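Local structure of putative rRNA methylase (Clostridium thermocellum ATCC 27405, 3EEY) at residues A[96-101]-A[134-139]; A[117-122]-A[151-156]; A[167-172]-A[181-186]. The protein probably acts as an S-adenosyl-L-methionine-dependent methyltransferase, perhaps modifying ribosomal RNA, and binds S-adenosylmethionine in its pocket. All coordinates share one frame; numbering follows the deposited sequence.

How the interactions relate
Interactions 1 and 3 lie in one mixed sheet and interaction 2 lies against it. Both strand contacts are buried: interaction 1, a parallel pair, sits near the centre of the chain and reaches the S-adenosylmethionine pocket, whereas interaction 3, an antiparallel pair, is centred about 12 Å from the chain centre, beside the second subunit. Strand 181-187 hydrogen-bonds to strand 133-139 of interaction 1, while strand 165-172 carries polar and charged side chains to the interface. Interaction 2 joins the helices that follow the two strands of interaction 1, is partly exposed, and relies on apolar packing, whereas both strand pairs are held by backbone hydrogen bonds. Its Leu122 packs on the sheet.

Interaction 1: residues A[96-101]-A[134-139]; sequences AVMFNL and IITVVI. With SAM (S-adenosylmethionine), chain K.
Phe99 and Ile135 stand side by side and point the same way, the ring turning an edge to its neighbour: CD2 meets Ile135 CG2 at 3.7 Å, near the ring plane. With CG anti to the carbonyl carbon (chi1 -75°), the ring is laid back over its own N-H side toward Ile135, while its CB rests on Val137 CG1 at 3.9 Å. Leu101 slants across Val137, and its CD1 reaches both Val137 CG1 at 3.8 Å and Ile139 CG1 at 3.9 Å. Branched and aromatic residues suit this face, which helix 115-128 covers.

Beneath these side chains the strands run nearly parallel, with five backbone hydrogen bonds in ladder order; Phe99 N gives a nearly straight one (170°) to Thr136 O. They are the fourth and fifth strands in the 3-2-1-4-5-7-6 order of a class I, Rossmann-like methyltransferase, in which the cofactor lies at the C-terminal ends of the parallel strands.

The other face, packed against helices 8-19 and 35-44, is more polar. Thr136 lies alongside Met98, its OG1 held between the backbone N and the carbonyl carbon (chi1 64°), and bonds to a water at 2.7 Å that also donates to Phe99 O. The hydroxyl of this buried residue is thereby satisfied. Asn100 lies beside Val138, its ND2 3.9 Å from Val138 CB, and its amide oxygen is turned to the cofactor. The backbone Asn100 O comes 3.4 Å from CE of S-adenosylmethionine, the methyl that such enzymes transfer; a carbonyl oxygen near the partly positive methyl of a sulfonium would be expected to be favourable. Thr30 OG1 is hydrogen-bonded to Asn100 N, and the backbone O of Thr30 also bonds the cofactor.

Interaction 2: residues A[117-122]-A[151-156]; sequences TTIQAL and EKVLEF
Ile119 lays its CG2 methyl squarely over the Phe156 ring, 3.7 Å from the centroid and only 11° off the ring normal, a CH-pi contact. The two side chains slide past each other in opposite directions: Phe156 has CG anti to its own N (chi1 166°), which sends the ring across to helix 115-128, and Ile119 CG1 runs back along Phe156 CB at 3.9 Å. Close as it is, this pair lies at the partly exposed margin.

On the side toward the sheet the packing is close as well as buried. Val153 is crossed at about a right angle by two side chains, its CG2 meeting Thr118 CG2 at 3.8 Å and its CG1 meeting Leu122 CD1 at 3.9 Å. Branched side chains fill the 10.0 Å between the axes, which cross at -31°. Thr118 turns its hydroxyl elsewhere, to Arg114 O and Glu149.

Lys152 is the loose part. It meets Ile119 CD1 with its backbone O at 4.0 Å and, of its side chain, with CB at 4.4 Å, before the chain leads off to a salt bridge with Glu148. Between these two segments the hold is therefore dispersion and the weak pull of a methyl on an aromatic face, with the polar ends bonded elsewhere.

Interaction 3: residues A[167-172]-A[181-186]; sequences VQRTDF and ILVCIE
Gln168 and Cys184 form a hydrogen-bonded antiparallel pair, their N and O atoms exchanging two bonds of 2.8 Å each. Two residues on, Thr170 and Leu182 do the same less evenly: Thr170 N to Leu182 O is 2.7 Å, Leu182 N to Thr170 O 3.1 Å. The short segments run at 163°, and between these pairs lies the non-hydrogen-bonded pair of Arg169 and Val183.

On the face of Val167, Arg169 and Val183, Val167 CG1 slants over Val183 CG1 at 3.7 Å. The aliphatic part of Arg169 serves as a hydrocarbon, its CG 3.7 Å from Ile181 CG2; the chain then bends at chi3 (46°), and the guanidinium pairs with Asp171 of the second subunit. Helix 148-157 packs on Val183 and Ile185, where beta-branched residues suit a strand and give the helix a compact apolar surface.

On the other face a water is gripped by four protein atoms. It donates to Gln168 O and Leu182 O, accepts from Gln168 NE2 at 2.9 Å, and bonds to Thr170 OG1 at 2.7 Å. Gln168 CG, anti to its own N (chi1 -178°), carries the amide up along this face beside Cys184. The polar ends of Gln168 and Thr170 thus hold the water, while Gln168 OE1 bonds to Gln11 of the second subunit.

This is the C-terminal beta hairpin of a class I methyltransferase fold, with the reversed strand 181-187 inserted between strands 133-139 and 165-172. Here residues 168-172 also pair antiparallel with the second subunit, so the sheet runs on across the dimer.

Interaction 1: residues A[96-101]-A[134-139]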
loop_
_atom_site.group_PDB
_atom_site.type_symbol
_atom_site.label_atom_id
_atom_site.label_comp_id
_atom_site.label_asym_id
_atom_site.label_seq_id
_atom_site.Cartn_x
_atom_site.Cartn_y
_atom_site.Cartn_z
ATOM N N ALA A 96 -10.504 -12.094 -9.484
ATOM C CA ALA A 96 -9.355 -12.020 -8.599
ATOM C C ALA A 96 -8.544 -13.297 -8.579
ATOM O O ALA A 96 -9.073 -14.371 -8.823
ATOM C CB ALA A 96 -9.787 -11.647 -7.192
ATOM N N VAL A 97 -7.242 -13.161 -8.320
ATOM C CA VAL A 97 -6.345 -14.299 -8.136
ATOM C C VAL A 97 -5.464 -14.006 -6.924
ATOM O O VAL A 97 -4.932 -12.914 -6.796
ATOM C CB VAL A 97 -5.452 -14.578 -9.382
ATOM C CG1 VAL A 97 -4.754 -15.930 -9.266
ATOM C CG2 VAL A 97 -6.256 -14.556 -10.666
ATOM N N MET A 98 -5.324 -14.976 -6.029
ATOM C CA MET A 98 -4.467 -14.811 -4.868
ATOM C C MET A 98 -3.233 -15.710 -4.973
ATOM O O MET A 98 -3.349 -16.917 -5.192
ATOM C CB MET A 98 -5.233 -15.070 -3.558
ATOM C CG MET A 98 -6.420 -14.135 -3.284
ATOM S SD MET A 98 -7.251 -14.434 -1.691
ATOM C CE MET A 98 -6.304 -13.476 -0.547
ATOM N N PHE A 99 -2.056 -15.105 -4.840
ATOM C CA PHE A 99 -0.791 -15.844 -4.731
ATOM C C PHE A 99 -0.208 -15.658 -3.347
ATOM O O PHE A 99 -0.142 -14.537 -2.822
ATOM C CB PHE A 99 0.232 -15.340 -5.750
ATOM C CG PHE A 99 -0.039 -15.777 -7.147
ATOM C CD1 PHE A 99 0.537 -16.937 -7.648
ATOM C CD2 PHE A 99 -0.861 -15.031 -7.970
ATOM C CE1 PHE A 99 0.293 -17.337 -8.944
ATOM C CE2 PHE A 99 -1.108 -15.420 -9.271
ATOM C CZ PHE A 99 -0.544 -16.572 -9.759
ATOM N N ASN A 100 0.220 -16.762 -2.759
ATOM C CA ASN A 100 0.916 -16.741 -1.485
ATOM C C ASN A 100 2.202 -17.547 -1.652
ATOM O O ASN A 100 2.171 -18.771 -1.683
ATOM C CB ASN A 100 0.003 -17.340 -0.420
ATOM C CG ASN A 100 0.221 -16.741 0.939
ATOM O OD1 ASN A 100 1.125 -17.146 1.661
ATOM N ND2 ASN A 100 -0.613 -15.772 1.304
ATOM N N LEU A 101 3.330 -16.856 -1.786
ATOM C CA LEU A 101 4.565 -17.479 -2.267
ATOM C C LEU A 101 5.476 -18.001 -1.165
ATOM O O LEU A 101 5.820 -17.275 -0.245
ATOM C CB LEU A 101 5.348 -16.497 -3.145
ATOM C CG LEU A 101 4.667 -15.896 -4.373
ATOM C CD1 LEU A 101 5.707 -15.119 -5.166
ATOM C CD2 LEU A 101 4.054 -16.989 -5.219
ATOM N N ILE A 134 -8.238 -7.966 -9.925
ATOM C CA ILE A 134 -7.034 -7.829 -9.089
ATOM C C ILE A 134 -6.287 -9.140 -8.871
ATOM O O ILE A 134 -6.891 -10.191 -8.762
ATOM C CB ILE A 134 -7.358 -7.113 -7.731
ATOM C CG1 ILE A 134 -6.081 -6.720 -6.984
ATOM C CG2 ILE A 134 -8.249 -7.983 -6.817
ATOM C CD1 ILE A 134 -5.996 -5.273 -6.600
ATOM N N ILE A 135 -4.965 -9.072 -8.854
ATOM C CA ILE A 135 -4.133 -10.167 -8.375
ATOM C C ILE A 135 -3.411 -9.638 -7.150
ATOM O O ILE A 135 -2.846 -8.548 -7.197
ATOM C CB ILE A 135 -3.087 -10.618 -9.427
ATOM C CG1 ILE A 135 -3.781 -11.167 -10.671
ATOM C CG2 ILE A 135 -2.123 -11.680 -8.844
ATOM C CD1 ILE A 135 -2.975 -11.038 -11.945
ATOM N N THR A 136 -3.449 -10.392 -6.051
ATOM C CA THR A 136 -2.593 -10.096 -4.908
ATOM C C THR A 136 -1.503 -11.163 -4.785
ATOM O O THR A 136 -1.760 -12.342 -4.986
ATOM C CB THR A 136 -3.387 -9.987 -3.590
ATOM O OG1 THR A 136 -3.987 -11.250 -3.292
ATOM C CG2 THR A 136 -4.469 -8.917 -3.695
ATOM N N VAL A 137 -0.281 -10.726 -4.502
ATOM C CA VAL A 137 0.871 -11.615 -4.339
ATOM C C VAL A 137 1.545 -11.292 -3.002
ATOM O O VAL A 137 2.145 -10.227 -2.835
ATOM C CB VAL A 137 1.898 -11.448 -5.502
ATOM C CG1 VAL A 137 2.949 -12.546 -5.471
ATOM C CG2 VAL A 137 1.204 -11.429 -6.851
ATOM N N VAL A 138 1.409 -12.190 -2.027
ATOM C CA VAL A 138 2.160 -12.062 -0.785
ATOM C C VAL A 138 3.474 -12.828 -0.978
ATOM O O VAL A 138 3.469 -14.032 -1.203
ATOM C CB VAL A 138 1.366 -12.566 0.451
ATOM C CG1 VAL A 138 2.158 -12.343 1.729
ATOM C CG2 VAL A 138 0.032 -11.846 0.559
ATOM N N ILE A 139 4.593 -12.115 -0.932
ATOM C CA ILE A 139 5.900 -12.709 -1.183
ATOM C C ILE A 139 6.627 -12.923 0.135
ATOM O O ILE A 139 6.938 -11.969 0.846
ATOM C CB ILE A 139 6.776 -11.825 -2.119
ATOM C CG1 ILE A 139 6.078 -11.589 -3.463
ATOM C CG2 ILE A 139 8.150 -12.470 -2.333
ATOM C CD1 ILE A 139 6.726 -10.516 -4.337
HETATM N N SAM K . -2.564 -19.604 0.981
HETATM C CA SAM K . -1.938 -20.788 1.649
HETATM C C SAM K . -2.599 -21.108 2.992
HETATM O O SAM K . -2.039 -21.797 3.853
HETATM O OXT SAM K . -3.729 -20.689 3.239
HETATM C CB SAM K . -0.431 -20.598 1.771
HETATM C CG SAM K . 0.314 -21.015 0.506
HETATM S SD SAM K . 1.955 -21.717 0.826
HETATM C CE SAM K . 2.867 -20.219 1.293
HETATM C "C5'" SAM K . 2.509 -22.039 -0.871
HETATM C "C4'" SAM K . 1.742 -23.219 -1.475
HETATM O "O4'" SAM K . 1.869 -23.245 -2.884
HETATM C "C3'" SAM K . 2.242 -24.566 -0.954
HETATM O "O3'" SAM K . 1.136 -25.301 -0.485
HETATM C "C2'" SAM K . 2.874 -25.238 -2.158
HETATM O "O2'" SAM K . 2.716 -26.644 -2.156
HETATM C "C1'" SAM K . 2.117 -24.574 -3.303
HETATM N N9 SAM K . 2.840 -24.598 -4.590
HETATM C C8 SAM K . 4.193 -24.701 -4.816
HETATM N N7 SAM K . 4.403 -24.689 -6.156
HETATM C C5 SAM K . 3.202 -24.582 -6.778
HETATM C C6 SAM K . 2.821 -24.528 -8.114
HETATM N N6 SAM K . 3.712 -24.572 -9.101
HETATM N N1 SAM K . 1.482 -24.429 -8.419
HETATM C C2 SAM K . 0.515 -24.385 -7.438
HETATM N N3 SAM K . 0.901 -24.428 -6.123
HETATM C C4 SAM K . 2.216 -24.529 -5.800
HETATM O O HOH W 1 -2.561 -13.184 -2.042
#

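Interaction 2: residues A[117-122]-A[151-156]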
loop_
_atom_site.group_PDB
_atom_site.type_symbol
_atom_site.label_atom_id
_atom_site.label_comp_id
_atom_site.label_asym_id
_atom_site.label_seq_id
_atom_site.Cartn_x
_atom_site.Cartn_y
_atom_site.Cartn_z
ATOM N N THR A 117 7.803 -20.803 -12.703
ATOM C CA THR A 117 6.402 -21.219 -12.741
ATOM C C THR A 117 5.486 -20.148 -12.167
ATOM O O THR A 117 4.340 -20.004 -12.605
ATOM C CB THR A 117 6.189 -22.591 -12.036
ATOM O OG1 THR A 117 6.840 -22.596 -10.762
ATOM C CG2 THR A 117 6.786 -23.720 -12.864
ATOM N N THR A 118 5.997 -19.394 -11.193
ATOM C CA THR A 118 5.262 -18.264 -10.613
ATOM C C THR A 118 5.045 -17.181 -11.661
ATOM O O THR A 118 3.918 -16.712 -11.838
ATOM C CB THR A 118 5.964 -17.678 -9.372
ATOM O OG1 THR A 118 6.122 -18.700 -8.379
ATOM C CG2 THR A 118 5.148 -16.531 -8.782
ATOM N N ILE A 119 6.119 -16.820 -12.370
ATOM C CA ILE A 119 6.057 -15.855 -13.474
ATOM C C ILE A 119 5.080 -16.309 -14.579
ATOM O O ILE A 119 4.274 -15.515 -15.068
ATOM C CB ILE A 119 7.492 -15.545 -14.028
ATOM C CG1 ILE A 119 8.260 -14.670 -13.034
ATOM C CG2 ILE A 119 7.435 -14.849 -15.378
ATOM C CD1 ILE A 119 9.764 -14.760 -13.144
ATOM N N GLN A 120 5.151 -17.588 -14.949
ATOM C CA GLN A 120 4.197 -18.197 -15.882
ATOM C C GLN A 120 2.751 -18.054 -15.416
ATOM O O GLN A 120 1.903 -17.594 -16.181
ATOM C CB GLN A 120 4.482 -19.684 -16.053
ATOM C CG GLN A 120 5.461 -20.051 -17.120
ATOM C CD GLN A 120 5.392 -21.526 -17.412
ATOM O OE1 GLN A 120 4.415 -22.004 -17.998
ATOM N NE2 GLN A 120 6.414 -22.266 -16.984
ATOM N N ALA A 121 2.478 -18.457 -14.169
ATOM C CA ALA A 121 1.128 -18.347 -13.578
ATOM C C ALA A 121 0.642 -16.915 -13.502
ATOM O O ALA A 121 -0.544 -16.659 -13.722
ATOM C CB ALA A 121 1.089 -18.958 -12.216
ATOM N N LEU A 122 1.553 -15.989 -13.185
ATOM C CA LEU A 122 1.223 -14.564 -13.172
ATOM C C LEU A 122 0.813 -14.044 -14.549
ATOM O O LEU A 122 -0.116 -13.259 -14.643
ATOM C CB LEU A 122 2.366 -13.726 -12.601
ATOM C CG LEU A 122 2.576 -13.772 -11.089
ATOM C CD1 LEU A 122 3.947 -13.217 -10.732
ATOM C CD2 LEU A 122 1.475 -13.031 -10.353
ATOM N N GLU A 151 13.279 -11.676 -5.933
ATOM C CA GLU A 151 14.039 -10.856 -6.875
ATOM C C GLU A 151 13.560 -11.005 -8.316
ATOM O O GLU A 151 13.339 -10.007 -8.994
ATOM C CB GLU A 151 15.537 -11.171 -6.764
ATOM C CG GLU A 151 16.178 -10.708 -5.463
ATOM C CD GLU A 151 16.462 -9.218 -5.453
ATOM O OE1 GLU A 151 17.465 -8.794 -6.073
ATOM O OE2 GLU A 151 15.680 -8.475 -4.821
ATOM N N LYS A 152 13.364 -12.242 -8.767
ATOM C CA LYS A 152 12.925 -12.486 -10.135
ATOM C C LYS A 152 11.477 -12.077 -10.405
ATOM O O LYS A 152 11.209 -11.456 -11.436
ATOM C CB LYS A 152 13.179 -13.941 -10.552
ATOM C CG LYS A 152 14.648 -14.269 -10.704
ATOM C CD LYS A 152 14.888 -15.718 -11.089
ATOM C CE LYS A 152 16.386 -16.019 -11.134
ATOM N NZ LYS A 152 16.663 -17.468 -11.355
ATOM N N VAL A 153 10.559 -12.414 -9.488
ATOM C CA VAL A 153 9.148 -12.038 -9.618
ATOM C C VAL A 153 8.976 -10.518 -9.710
ATOM O O VAL A 153 8.250 -10.019 -10.579
ATOM C CB VAL A 153 8.269 -12.623 -8.464
ATOM C CG1 VAL A 153 6.896 -11.986 -8.436
ATOM C CG2 VAL A 153 8.125 -14.131 -8.606
ATOM N N LEU A 154 9.653 -9.797 -8.822
ATOM C CA LEU A 154 9.644 -8.340 -8.830
ATOM C C LEU A 154 10.273 -7.738 -10.089
ATOM O O LEU A 154 9.758 -6.758 -10.626
ATOM C CB LEU A 154 10.302 -7.775 -7.560
ATOM C CG LEU A 154 9.519 -7.907 -6.241
ATOM C CD1 LEU A 154 10.354 -7.484 -5.035
ATOM C CD2 LEU A 154 8.212 -7.124 -6.262
ATOM N N GLU A 155 11.357 -8.342 -10.569
ATOM C CA GLU A 155 11.994 -7.904 -11.817
ATOM C C GLU A 155 11.076 -8.119 -13.018
ATOM O O GLU A 155 11.025 -7.279 -13.914
ATOM C CB GLU A 155 13.338 -8.609 -12.036
ATOM C CG GLU A 155 14.234 -7.902 -13.040
ATOM C CD GLU A 155 15.378 -8.771 -13.536
ATOM O OE1 GLU A 155 15.593 -9.868 -12.976
ATOM O OE2 GLU A 155 16.064 -8.353 -14.492
ATOM N N PHE A 156 10.354 -9.236 -13.024
ATOM C CA PHE A 156 9.324 -9.482 -14.026
ATOM C C PHE A 156 8.189 -8.458 -13.962
ATOM O O PHE A 156 7.762 -7.928 -14.992
ATOM C CB PHE A 156 8.754 -10.910 -13.910
ATOM C CG PHE A 156 7.473 -11.118 -14.690
ATOM C CD1 PHE A 156 7.487 -11.170 -16.085
ATOM C CD2 PHE A 156 6.252 -11.256 -14.026
ATOM C CE1 PHE A 156 6.314 -11.354 -16.810
ATOM C CE2 PHE A 156 5.066 -11.433 -14.737
ATOM C CZ PHE A 156 5.095 -11.487 -16.134
#

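Interaction 3: residues A[167-172]-A[181-186]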
loop_
_atom_site.group_PDB
_atom_site.type_symbol
_atom_site.label_atom_id
_atom_site.label_comp_id
_atom_site.label_asym_id
_atom_site.label_seq_id
_atom_site.Cartn_x
_atom_site.Cartn_y
_atom_site.Cartn_z
ATOM N N VAL A 167 0.759 -1.930 -10.965
ATOM C CA VAL A 167 1.492 -2.851 -10.097
ATOM C C VAL A 167 1.987 -2.074 -8.868
ATOM O O VAL A 167 2.835 -1.195 -8.963
ATOM C CB VAL A 167 2.658 -3.585 -10.832
ATOM C CG1 VAL A 167 3.341 -4.589 -9.899
ATOM C CG2 VAL A 167 2.159 -4.307 -12.088
ATOM N N GLN A 168 1.427 -2.399 -7.714
ATOM C CA GLN A 168 1.724 -1.682 -6.501
ATOM C C GLN A 168 2.399 -2.594 -5.494
ATOM O O GLN A 168 1.864 -3.637 -5.142
ATOM C CB GLN A 168 0.445 -1.111 -5.919
ATOM C CG GLN A 168 0.626 -0.302 -4.672
ATOM C CD GLN A 168 -0.651 -0.229 -3.863
ATOM O OE1 GLN A 168 -1.377 0.756 -3.920
ATOM N NE2 GLN A 168 -0.941 -1.287 -3.120
ATOM N N ARG A 169 3.582 -2.193 -5.040
ATOM C CA ARG A 169 4.283 -2.905 -3.992
ATOM C C ARG A 169 4.113 -2.217 -2.630
ATOM O O ARG A 169 4.228 -1.005 -2.524
ATOM C CB ARG A 169 5.757 -3.032 -4.333
ATOM C CG ARG A 169 6.507 -3.941 -3.365
ATOM C CD ARG A 169 8.006 -3.777 -3.468
ATOM N NE ARG A 169 8.442 -2.379 -3.506
ATOM C CZ ARG A 169 9.636 -1.987 -3.953
ATOM N NH1 ARG A 169 10.511 -2.884 -4.390
ATOM N NH2 ARG A 169 9.960 -0.704 -3.965
ATOM N N THR A 170 3.825 -3.009 -1.604
ATOM C CA THR A 170 3.706 -2.529 -0.245
ATOM C C THR A 170 4.770 -3.243 0.592
ATOM O O THR A 170 4.932 -4.453 0.491
ATOM C CB THR A 170 2.273 -2.760 0.305
ATOM O OG1 THR A 170 1.332 -2.067 -0.525
ATOM C CG2 THR A 170 2.133 -2.245 1.724
ATOM N N ASP A 171 5.489 -2.479 1.406
ATOM C CA ASP A 171 6.731 -2.919 2.003
ATOM C C ASP A 171 6.896 -2.254 3.368
ATOM O O ASP A 171 6.687 -1.055 3.500
ATOM C CB ASP A 171 7.884 -2.508 1.081
ATOM C CG ASP A 171 9.137 -3.333 1.290
ATOM O OD1 ASP A 171 9.143 -4.236 2.159
ATOM O OD2 ASP A 171 10.123 -3.068 0.569
ATOM N N PHE A 172 7.270 -3.043 4.372
ATOM C CA PHE A 172 7.553 -2.531 5.707
ATOM C C PHE A 172 9.049 -2.413 5.897
ATOM O O PHE A 172 9.737 -3.398 6.121
ATOM C CB PHE A 172 6.891 -3.400 6.772
ATOM C CG PHE A 172 5.398 -3.475 6.612
ATOM C CD1 PHE A 172 4.577 -2.469 7.121
ATOM C CD2 PHE A 172 4.815 -4.522 5.897
ATOM C CE1 PHE A 172 3.180 -2.516 6.949
ATOM C CE2 PHE A 172 3.423 -4.571 5.704
ATOM C CZ PHE A 172 2.616 -3.574 6.232
ATOM N N ILE A 181 6.192 -9.189 1.647
ATOM C CA ILE A 181 5.909 -8.095 0.723
ATOM C C ILE A 181 4.581 -8.325 0.008
ATOM O O ILE A 181 4.321 -9.430 -0.426
ATOM C CB ILE A 181 7.059 -7.983 -0.290
ATOM C CG1 ILE A 181 8.299 -7.397 0.395
ATOM C CG2 ILE A 181 6.677 -7.152 -1.507
ATOM C CD1 ILE A 181 9.564 -7.542 -0.419
ATOM N N LEU A 182 3.748 -7.285 -0.108
ATOM C CA LEU A 182 2.507 -7.364 -0.887
ATOM C C LEU A 182 2.605 -6.677 -2.251
ATOM O O LEU A 182 2.903 -5.496 -2.330
ATOM C CB LEU A 182 1.338 -6.757 -0.115
ATOM C CG LEU A 182 -0.009 -6.722 -0.849
ATOM C CD1 LEU A 182 -0.563 -8.122 -1.134
ATOM C CD2 LEU A 182 -1.011 -5.900 -0.081
ATOM N N VAL A 183 2.326 -7.423 -3.317
ATOM C CA VAL A 183 2.184 -6.837 -4.643
ATOM C C VAL A 183 0.716 -6.928 -5.070
ATOM O O VAL A 183 0.094 -7.974 -4.954
ATOM C CB VAL A 183 3.133 -7.484 -5.684
ATOM C CG1 VAL A 183 3.007 -6.805 -7.016
ATOM C CG2 VAL A 183 4.585 -7.378 -5.231
ATOM N N CYS A 184 0.159 -5.805 -5.510
ATOM C CA CYS A 184 -1.195 -5.754 -6.032
ATOM C C CYS A 184 -1.147 -5.416 -7.506
ATOM O O CYS A 184 -0.595 -4.392 -7.885
ATOM C CB CYS A 184 -2.018 -4.701 -5.300
ATOM S SG CYS A 184 -2.416 -5.136 -3.624
ATOM N N ILE A 185 -1.701 -6.297 -8.334
ATOM C CA ILE A 185 -1.797 -6.070 -9.772
ATOM C C ILE A 185 -3.257 -5.874 -10.147
ATOM O O ILE A 185 -4.074 -6.748 -9.897
ATOM C CB ILE A 185 -1.235 -7.271 -10.571
ATOM C CG1 ILE A 185 0.162 -7.654 -10.069
ATOM C CG2 ILE A 185 -1.236 -6.976 -12.064
ATOM C CD1 ILE A 185 0.542 -9.071 -10.363
ATOM N N GLU A 186 -3.583 -4.728 -10.737
ATOM C CA GLU A 186 -4.950 -4.444 -11.172
ATOM C C GLU A 186 -4.980 -4.169 -12.659
ATOM O O GLU A 186 -4.241 -3.316 -13.137
ATOM C CB GLU A 186 -5.525 -3.227 -10.443
ATOM C CG GLU A 186 -7.015 -3.041 -10.707
ATOM C CD GLU A 186 -7.565 -1.698 -10.273
ATOM O OE1 GLU A 186 -6.880 -0.956 -9.551
ATOM O OE2 GLU A 186 -8.707 -1.380 -10.661
HETATM O O HOH W 2 0.659 -3.625 -2.668
#